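Local coordinates for response regulator receiver protein (Dyadobacter fermentans, PDB 4XLT) that probably acts as the receiver of a two-component signalling pathway, accepting a phosphoryl group that switches its output, at residues 67-72 with 100-105; 73-78 with 106-111. All coordinates share one frame; numbering follows the deposited sequence.

Interaction 1 (67-72 with 100-105)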
ATOM      1  N   ASN A  67      12.150 -20.044   2.331  1.00 91.92           N
ATOM      2  CA  ASN A  67      11.193 -20.498   1.325  1.00 90.13           C
ATOM      3  C   ASN A  67      10.355 -19.345   0.778  1.00 82.93           C
ATOM      4  O   ASN A  67      10.751 -18.183   0.866  1.00 84.89           O
ATOM      5  CB  ASN A  67      10.279 -21.579   1.907  1.00 91.82           C
ATOM      6  N   GLY A  68       9.196 -19.673   0.216  1.00 84.18           N
ATOM      7  CA  GLY A  68       8.320 -18.669  -0.363  1.00 76.17           C
ATOM      8  C   GLY A  68       7.611 -17.807   0.667  1.00 81.66           C
ATOM      9  O   GLY A  68       7.519 -16.588   0.511  1.00 53.39           O
ATOM     10  N   PHE A  69       7.112 -18.438   1.724  1.00115.58           N
ATOM     11  CA  PHE A  69       6.340 -17.728   2.739  1.00117.10           C
ATOM     12  C   PHE A  69       7.227 -17.203   3.865  1.00108.89           C
ATOM     13  O   PHE A  69       6.734 -16.729   4.889  1.00114.66           O
ATOM     14  CB  PHE A  69       5.239 -18.631   3.292  1.00126.50           C
ATOM     15  CG  PHE A  69       4.336 -19.190   2.230  1.00128.79           C
ATOM     16  CD1 PHE A  69       3.530 -18.350   1.478  1.00122.83           C
ATOM     17  CD2 PHE A  69       4.297 -20.549   1.976  1.00136.52           C
ATOM     18  CE1 PHE A  69       2.702 -18.856   0.495  1.00124.91           C
ATOM     19  CE2 PHE A  69       3.469 -21.062   0.995  1.00138.32           C
ATOM     20  CZ  PHE A  69       2.674 -20.214   0.251  1.00132.39           C
ATOM     21  N   GLU A  70       8.538 -17.301   3.670  1.00 88.15           N
ATOM     22  CA  GLU A  70       9.490 -16.589   4.512  1.00 64.70           C
ATOM     23  C   GLU A  70      10.032 -15.404   3.725  1.00 47.01           C
ATOM     24  O   GLU A  70      10.383 -14.371   4.293  1.00 46.28           O
ATOM     25  CB  GLU A  70      10.630 -17.501   4.969  1.00 61.68           C
ATOM     26  CG  GLU A  70      10.220 -18.585   5.956  1.00 73.71           C
ATOM     27  CD  GLU A  70       9.773 -19.868   5.277  1.00 80.42           C
ATOM     28  OE1 GLU A  70      10.262 -20.947   5.673  1.00 77.21           O
ATOM     29  OE2 GLU A  70       8.931 -19.801   4.356  1.00 84.62           O
ATOM     30  N   PHE A  71      10.089 -15.566   2.406  1.00 40.21           N
ATOM     31  CA  PHE A  71      10.507 -14.490   1.518  1.00 33.29           C
ATOM     32  C   PHE A  71       9.523 -13.328   1.585  1.00 29.85           C
ATOM     33  O   PHE A  71       9.924 -12.166   1.592  1.00 24.02           O
ATOM     34  CB  PHE A  71      10.627 -14.990   0.076  1.00 33.49           C
ATOM     35  CG  PHE A  71      10.996 -13.917  -0.913  1.00 24.42           C
ATOM     36  CD1 PHE A  71      12.321 -13.669  -1.220  1.00 29.17           C
ATOM     37  CD2 PHE A  71      10.015 -13.155  -1.537  1.00 24.43           C
ATOM     38  CE1 PHE A  71      12.666 -12.684  -2.127  1.00 28.51           C
ATOM     39  CE2 PHE A  71      10.354 -12.165  -2.443  1.00 23.67           C
ATOM     40  CZ  PHE A  71      11.683 -11.931  -2.740  1.00 24.40           C
ATOM     41  N   THR A  72       8.233 -13.650   1.623  1.00 32.97           N
ATOM     42  CA  THR A  72       7.193 -12.630   1.645  1.00 34.88           C
ATOM     43  C   THR A  72       7.233 -11.815   2.929  1.00 23.31           C
ATOM     44  O   THR A  72       6.854 -10.646   2.940  1.00 26.47           O
ATOM     45  CB  THR A  72       5.791 -13.243   1.486  1.00 30.58           C
ATOM     46  OG1 THR A  72       5.618 -14.301   2.438  1.00 37.09           O
ATOM     47  CG2 THR A  72       5.611 -13.786   0.078  1.00 25.25           C
ATOM     48  N   ILE A 100      -2.643 -23.285  -2.718  1.00 51.14           N
ATOM     49  CA  ILE A 100      -3.505 -22.291  -3.348  1.00 50.68           C
ATOM     50  C   ILE A 100      -4.160 -21.388  -2.301  1.00 52.91           C
ATOM     51  O   ILE A 100      -4.200 -20.167  -2.459  1.00 49.59           O
ATOM     52  CB  ILE A 100      -4.600 -22.960  -4.220  1.00 52.84           C
ATOM     53  CG1 ILE A 100      -4.040 -23.361  -5.588  1.00 54.05           C
ATOM     54  CG2 ILE A 100      -5.784 -22.027  -4.424  1.00 53.69           C
ATOM     55  CD1 ILE A 100      -3.197 -24.616  -5.585  1.00 57.36           C
ATOM     56  N   GLU A 101      -4.653 -21.997  -1.226  1.00 54.37           N
ATOM     57  CA  GLU A 101      -5.325 -21.258  -0.162  1.00 52.08           C
ATOM     58  C   GLU A 101      -4.381 -20.275   0.531  1.00 46.36           C
ATOM     59  O   GLU A 101      -4.768 -19.148   0.847  1.00 40.52           O
ATOM     60  CB  GLU A 101      -5.920 -22.225   0.866  1.00 50.26           C
ATOM     61  N   GLN A 102      -3.145 -20.706   0.756  1.00 46.02           N
ATOM     62  CA  GLN A 102      -2.158 -19.876   1.439  1.00 47.98           C
ATOM     63  C   GLN A 102      -1.732 -18.690   0.583  1.00 38.27           C
ATOM     64  O   GLN A 102      -1.604 -17.568   1.077  1.00 33.94           O
ATOM     65  CB  GLN A 102      -0.936 -20.707   1.824  1.00 61.50           C
ATOM     66  CG  GLN A 102       0.164 -19.922   2.524  1.00 71.35           C
ATOM     67  CD  GLN A 102      -0.100 -19.690   3.999  1.00 84.57           C
ATOM     68  OE1 GLN A 102      -1.248 -19.605   4.436  1.00 92.37           O
ATOM     69  NE2 GLN A 102       0.971 -19.587   4.778  1.00 84.93           N
ATOM     70  N   ALA A 103      -1.503 -18.951  -0.701  1.00 34.31           N
ATOM     71  CA  ALA A 103      -1.153 -17.903  -1.649  1.00 28.89           C
ATOM     72  C   ALA A 103      -2.274 -16.878  -1.729  1.00 30.87           C
ATOM     73  O   ALA A 103      -2.028 -15.672  -1.759  1.00 26.89           O
ATOM     74  CB  ALA A 103      -0.872 -18.493  -3.018  1.00 28.64           C
ATOM     75  N   GLU A 104      -3.505 -17.378  -1.760  1.00 30.35           N
ATOM     76  CA  GLU A 104      -4.700 -16.541  -1.767  1.00 30.44           C
ATOM     77  C   GLU A 104      -4.758 -15.650  -0.530  1.00 31.48           C
ATOM     78  O   GLU A 104      -5.126 -14.479  -0.614  1.00 29.40           O
ATOM     79  CB  GLU A 104      -5.951 -17.419  -1.847  1.00 40.58           C
ATOM     80  CG  GLU A 104      -7.265 -16.674  -1.716  1.00 53.84           C
ATOM     81  CD  GLU A 104      -8.456 -17.612  -1.693  1.00 73.61           C
ATOM     82  OE1 GLU A 104      -8.249 -18.836  -1.537  1.00 80.20           O
ATOM     83  OE2 GLU A 104      -9.597 -17.128  -1.835  1.00 81.91           O
ATOM     84  N   ALA A 105      -4.383 -16.216   0.613  1.00 34.50           N
ATOM     85  CA  ALA A 105      -4.409 -15.496   1.881  1.00 34.28           C
ATOM     86  C   ALA A 105      -3.277 -14.473   1.984  1.00 33.35           C
ATOM     87  O   ALA A 105      -3.412 -13.453   2.661  1.00 31.95           O
ATOM     88  CB  ALA A 105      -4.341 -16.476   3.040  1.00 30.60           C
TER

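Interaction 2 (73-78 with 106-111)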
ATOM      1  N   GLU A  73       7.695 -12.435   4.010  1.00 26.96           N
ATOM      2  CA  GLU A  73       7.807 -11.740   5.286  1.00 30.33           C
ATOM      3  C   GLU A  73       8.854 -10.636   5.198  1.00 31.11           C
ATOM      4  O   GLU A  73       8.633  -9.520   5.668  1.00 33.88           O
ATOM      5  CB  GLU A  73       8.152 -12.715   6.410  1.00 33.18           C
ATOM      6  CG  GLU A  73       7.127 -13.817   6.598  1.00 61.44           C
ATOM      7  CD  GLU A  73       7.274 -14.517   7.932  1.00 73.81           C
ATOM      8  OE1 GLU A  73       7.712 -13.859   8.899  1.00 78.71           O
ATOM      9  OE2 GLU A  73       6.956 -15.723   8.012  1.00 81.81           O
ATOM     10  N   HIS A  74       9.992 -10.956   4.590  1.00 23.75           N
ATOM     11  CA  HIS A  74      11.027  -9.959   4.347  1.00 20.96           C
ATOM     12  C   HIS A  74      10.594  -8.980   3.266  1.00 17.15           C
ATOM     13  O   HIS A  74      10.956  -7.806   3.303  1.00 24.59           O
ATOM     14  CB  HIS A  74      12.340 -10.632   3.957  1.00 21.95           C
ATOM     15  CG  HIS A  74      13.060 -11.248   5.114  1.00 27.66           C
ATOM     16  ND1 HIS A  74      13.816 -10.509   5.996  1.00 26.44           N
ATOM     17  CD2 HIS A  74      13.133 -12.532   5.538  1.00 30.59           C
ATOM     18  CE1 HIS A  74      14.328 -11.310   6.912  1.00 36.81           C
ATOM     19  NE2 HIS A  74      13.929 -12.543   6.657  1.00 44.50           N
ATOM     20  N   TYR A  75       9.812  -9.471   2.309  1.00 16.17           N
ATOM     21  CA  TYR A  75       9.294  -8.639   1.232  1.00 13.68           C
ATOM     22  C   TYR A  75       8.320  -7.589   1.767  1.00 21.19           C
ATOM     23  O   TYR A  75       8.308  -6.447   1.304  1.00 12.64           O
ATOM     24  CB  TYR A  75       8.613  -9.505   0.170  1.00 15.83           C
ATOM     25  CG  TYR A  75       8.024  -8.711  -0.975  1.00 15.29           C
ATOM     26  CD1 TYR A  75       8.804  -8.342  -2.064  1.00 10.36           C
ATOM     27  CD2 TYR A  75       6.689  -8.329  -0.966  1.00 11.31           C
ATOM     28  CE1 TYR A  75       8.272  -7.614  -3.108  1.00  9.12           C
ATOM     29  CE2 TYR A  75       6.149  -7.603  -2.004  1.00 10.43           C
ATOM     30  CZ  TYR A  75       6.944  -7.245  -3.072  1.00 10.54           C
ATOM     31  OH  TYR A  75       6.408  -6.517  -4.111  1.00  8.18           O
ATOM     32  N   GLY A  76       7.508  -7.981   2.746  1.00 16.12           N
ATOM     33  CA  GLY A  76       6.543  -7.080   3.349  1.00 17.38           C
ATOM     34  C   GLY A  76       7.202  -5.959   4.131  1.00 24.22           C
ATOM     35  O   GLY A  76       6.549  -4.980   4.495  1.00 19.32           O
HETATM   36  N   MSE A  77       8.499  -6.106   4.388  1.00 27.47           N
HETATM   37  CA  MSE A  77       9.269  -5.103   5.119  1.00 29.83           C
HETATM   38  C   MSE A  77       9.774  -3.984   4.204  1.00 24.59           C
HETATM   39  O   MSE A  77      10.143  -2.908   4.674  1.00 18.50           O
HETATM   40  CB  MSE A  77      10.446  -5.763   5.844  1.00 20.80           C
HETATM   41  CG  MSE A  77      10.056  -6.509   7.114  1.00 33.83           C
HETATM   42 SE   MSE A  77      11.484  -7.639   7.832  0.85 61.48          SE
HETATM   43  CE  MSE A  77      13.026  -6.698   7.094  1.00 42.63           C
ATOM     44  N   LEU A  78       9.790  -4.240   2.900  1.00 14.67           N
ATOM     45  CA  LEU A  78      10.152  -3.214   1.926  1.00 24.89           C
ATOM     46  C   LEU A  78       9.173  -2.044   1.991  1.00 19.79           C
ATOM     47  O   LEU A  78       8.016  -2.227   2.367  1.00 23.79           O
ATOM     48  CB  LEU A  78      10.180  -3.801   0.514  1.00 11.00           C
ATOM     49  CG  LEU A  78      11.235  -4.878   0.268  1.00 11.06           C
ATOM     50  CD1 LEU A  78      11.011  -5.548  -1.080  1.00  9.89           C
ATOM     51  CD2 LEU A  78      12.633  -4.279   0.355  1.00 11.69           C
ATOM     52  N   ASN A 106      -2.162 -14.754   1.317  1.00 27.23           N
ATOM     53  CA  ASN A 106      -1.010 -13.860   1.347  1.00 27.16           C
ATOM     54  C   ASN A 106      -1.216 -12.656   0.427  1.00 25.58           C
ATOM     55  O   ASN A 106      -1.338 -12.807  -0.789  1.00 14.57           O
ATOM     56  CB  ASN A 106       0.264 -14.617   0.963  1.00 18.38           C
ATOM     57  CG  ASN A 106       1.534 -13.842   1.289  1.00 26.09           C
ATOM     58  OD1 ASN A 106       1.639 -12.646   1.018  1.00 29.78           O
ATOM     59  ND2 ASN A 106       2.507 -14.528   1.875  1.00 22.79           N
ATOM     60  N   PRO A 107      -1.243 -11.452   1.015  1.00 22.21           N
ATOM     61  CA  PRO A 107      -1.517 -10.196   0.305  1.00 19.44           C
ATOM     62  C   PRO A 107      -0.510  -9.904  -0.806  1.00 15.05           C
ATOM     63  O   PRO A 107      -0.877  -9.343  -1.837  1.00 15.33           O
ATOM     64  CB  PRO A 107      -1.417  -9.135   1.410  1.00 13.15           C
ATOM     65  CG  PRO A 107      -1.548  -9.886   2.691  1.00 20.75           C
ATOM     66  CD  PRO A 107      -0.946 -11.226   2.438  1.00 15.91           C
ATOM     67  N   HIS A 108       0.745 -10.286  -0.596  1.00 11.84           N
ATOM     68  CA  HIS A 108       1.800  -9.961  -1.548  1.00 17.22           C
ATOM     69  C   HIS A 108       1.834 -10.936  -2.717  1.00 14.27           C
ATOM     70  O   HIS A 108       2.322 -10.598  -3.796  1.00 11.51           O
ATOM     71  CB  HIS A 108       3.152  -9.930  -0.844  1.00 19.41           C
ATOM     72  CG  HIS A 108       3.171  -9.050   0.367  1.00 23.90           C
ATOM     73  ND1 HIS A 108       3.035  -7.681   0.291  1.00 11.55           N
ATOM     74  CD2 HIS A 108       3.295  -9.347   1.683  1.00 13.98           C
ATOM     75  CE1 HIS A 108       3.081  -7.170   1.509  1.00 18.09           C
ATOM     76  NE2 HIS A 108       3.238  -8.160   2.371  1.00 18.51           N
ATOM     77  N   ILE A 109       1.314 -12.142  -2.503  1.00 13.87           N
ATOM     78  CA  ILE A 109       1.225 -13.124  -3.577  1.00 13.02           C
ATOM     79  C   ILE A 109      -0.057 -12.928  -4.375  1.00 19.62           C
ATOM     80  O   ILE A 109      -1.152 -13.239  -3.905  1.00 13.56           O
ATOM     81  CB  ILE A 109       1.268 -14.565  -3.048  1.00 21.43           C
ATOM     82  CG1 ILE A 109       2.545 -14.802  -2.238  1.00 16.09           C
ATOM     83  CG2 ILE A 109       1.170 -15.548  -4.209  1.00 23.01           C
ATOM     84  CD1 ILE A 109       3.813 -14.620  -3.042  1.00 36.12           C
ATOM     85  N   ILE A 110       0.086 -12.407  -5.586  1.00 14.08           N
ATOM     86  CA  ILE A 110      -1.059 -12.147  -6.443  1.00 12.44           C
ATOM     87  C   ILE A 110      -1.733 -13.440  -6.878  1.00 17.69           C
ATOM     88  O   ILE A 110      -2.947 -13.595  -6.746  1.00 17.74           O
ATOM     89  CB  ILE A 110      -0.652 -11.346  -7.683  1.00 12.06           C
ATOM     90  CG1 ILE A 110      -0.255  -9.929  -7.271  1.00 10.79           C
ATOM     91  CG2 ILE A 110      -1.787 -11.319  -8.704  1.00 13.27           C
ATOM     92  CD1 ILE A 110       0.069  -9.030  -8.426  1.00 25.43           C
ATOM     93  N   GLN A 111      -0.937 -14.369  -7.392  1.00 15.16           N
ATOM     94  CA  GLN A 111      -1.472 -15.620  -7.901  1.00 17.39           C
ATOM     95  C   GLN A 111      -0.398 -16.696  -7.956  1.00 29.15           C
ATOM     96  O   GLN A 111       0.774 -16.410  -8.208  1.00 17.88           O
ATOM     97  CB  GLN A 111      -2.082 -15.407  -9.288  1.00 18.26           C
ATOM     98  CG  GLN A 111      -2.791 -16.623  -9.850  1.00 30.22           C
ATOM     99  CD  GLN A 111      -3.522 -16.324 -11.140  1.00 31.68           C
ATOM    100  OE1 GLN A 111      -3.971 -15.200 -11.366  1.00 35.68           O
ATOM    101  NE2 GLN A 111      -3.641 -17.329 -11.997  1.00 34.39           N
TER

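Interaction 1 (67-72 with 100-105)
Phe69 lays one face of its ring against the aliphatic part of Gln102, and nearly all of the contact between 67-72 and 100-105 comes from this pair. The methylene carbon Gln102 CG sits 3.6 Å from the centroid of the Phe69 ring, 21° off the ring normal, which meets the geometry of a CH-pi interaction. The touch is displaced toward the rim: Gln102 CG is 3.4 Å from Phe69 CZ and equally close to CE1, but 3.8 Å from CE2. Gln102 reaches the ring because its CG stands anti to the backbone N (chi1 179°), and the bend at chi2 then turns the amide aside. The amide plane stands steeply to the ring, so the two flat groups do not stack.

Beyond this pair the contact thins quickly. Ala103 adds its backbone N, 4.4 Å from Phe69 CE1 at an oblique approach, and its methyl group packs on Ile109 of the neighbouring strand. The two helices stay well apart, with Phe69 CA and Ala103 CA, the nearest pair, separated by 8.7 Å; the phenyl ring spans the interval. The buried area is small, 118 Å² in total, and the Phe69 ring is poorly ordered, which is consistent with a light contact. The same ring also touches Leu61, next in sequence to Asp60, the predicted phosphorylation site.

Helices 68-75 and 97-105 are thus bridged on one face of the parallel sheet, as neighbouring helices are in the doubly wound alpha/beta fold of CheY-like receiver domains.

Interaction 2 (73-78 with 106-111)
Tyr75 and His108 form the aromatic part of the contact, an offset edge-to-face pair in which the tyrosine presents its edge to a face of the imidazole. The centroids lie 5.4 Å apart and the planes meet at 73°. At the tyrosine edge, CD2 is 3.8 Å from His108 CG, while CE2 is 3.9 Å from His108 ND1. The Tyr75 side chain leaves its helix with CG opposite the backbone nitrogen and beside the carbonyl carbon (chi1 179°), which carries the ring toward the loop.

Van der Waals contact with the backbone comes next. His108 NE2 lies 3.6 Å from Gly76 CA, and a side chain at this glycine would run into the imidazole, since a beta carbon there would come too close to NE2. Cut back to an alanine, His108 would probably leave the Tyr75 edge without its aromatic partner and open a gap beside Gly76.

Hydrogen bonding serves to shape the segments themselves. Asn106 OD1 accepts from His108 N at 3.0 Å with an N-H...O angle of 146°, the donor lying in the carbonyl plane: an Asx turn that fixes the start of the loop leading to strand 109-114. In the partner segment, Leu78 N bonds to Tyr75 O at 3.1 Å and closes a type I turn. Arg83 of helix 80-83 touches both aromatic side chains, and Glu80 of the second subunit packs on His108.

The contact joins the C-terminal end of helix 68-75 to the loop before edge strand 109-114, within the five-stranded parallel alpha/beta fold of receiver domains.

How the interactions relate
Both interactions draw on helix 68-75, its first turn in interaction 1 and its C-terminal end in interaction 2, and the opposing segments follow one another as helix 97-105 and strand 109-114 with its leading loop. Their centres are 8 Å apart, and a weak, probable hydrogen bond joins them, Thr72 OG1 to Asn106 ND2 at 3.2 Å, beside packing of Thr72 CG2 on Ile109 CD1 at 3.7 Å. Each is partly buried: interaction 1 ends on an exposed glutamine, whereas no touching residue of interaction 2 is exposed. Their chemistry differs too, aliphatic carbon over a phenyl face in the first, two rings and a glycine in the second.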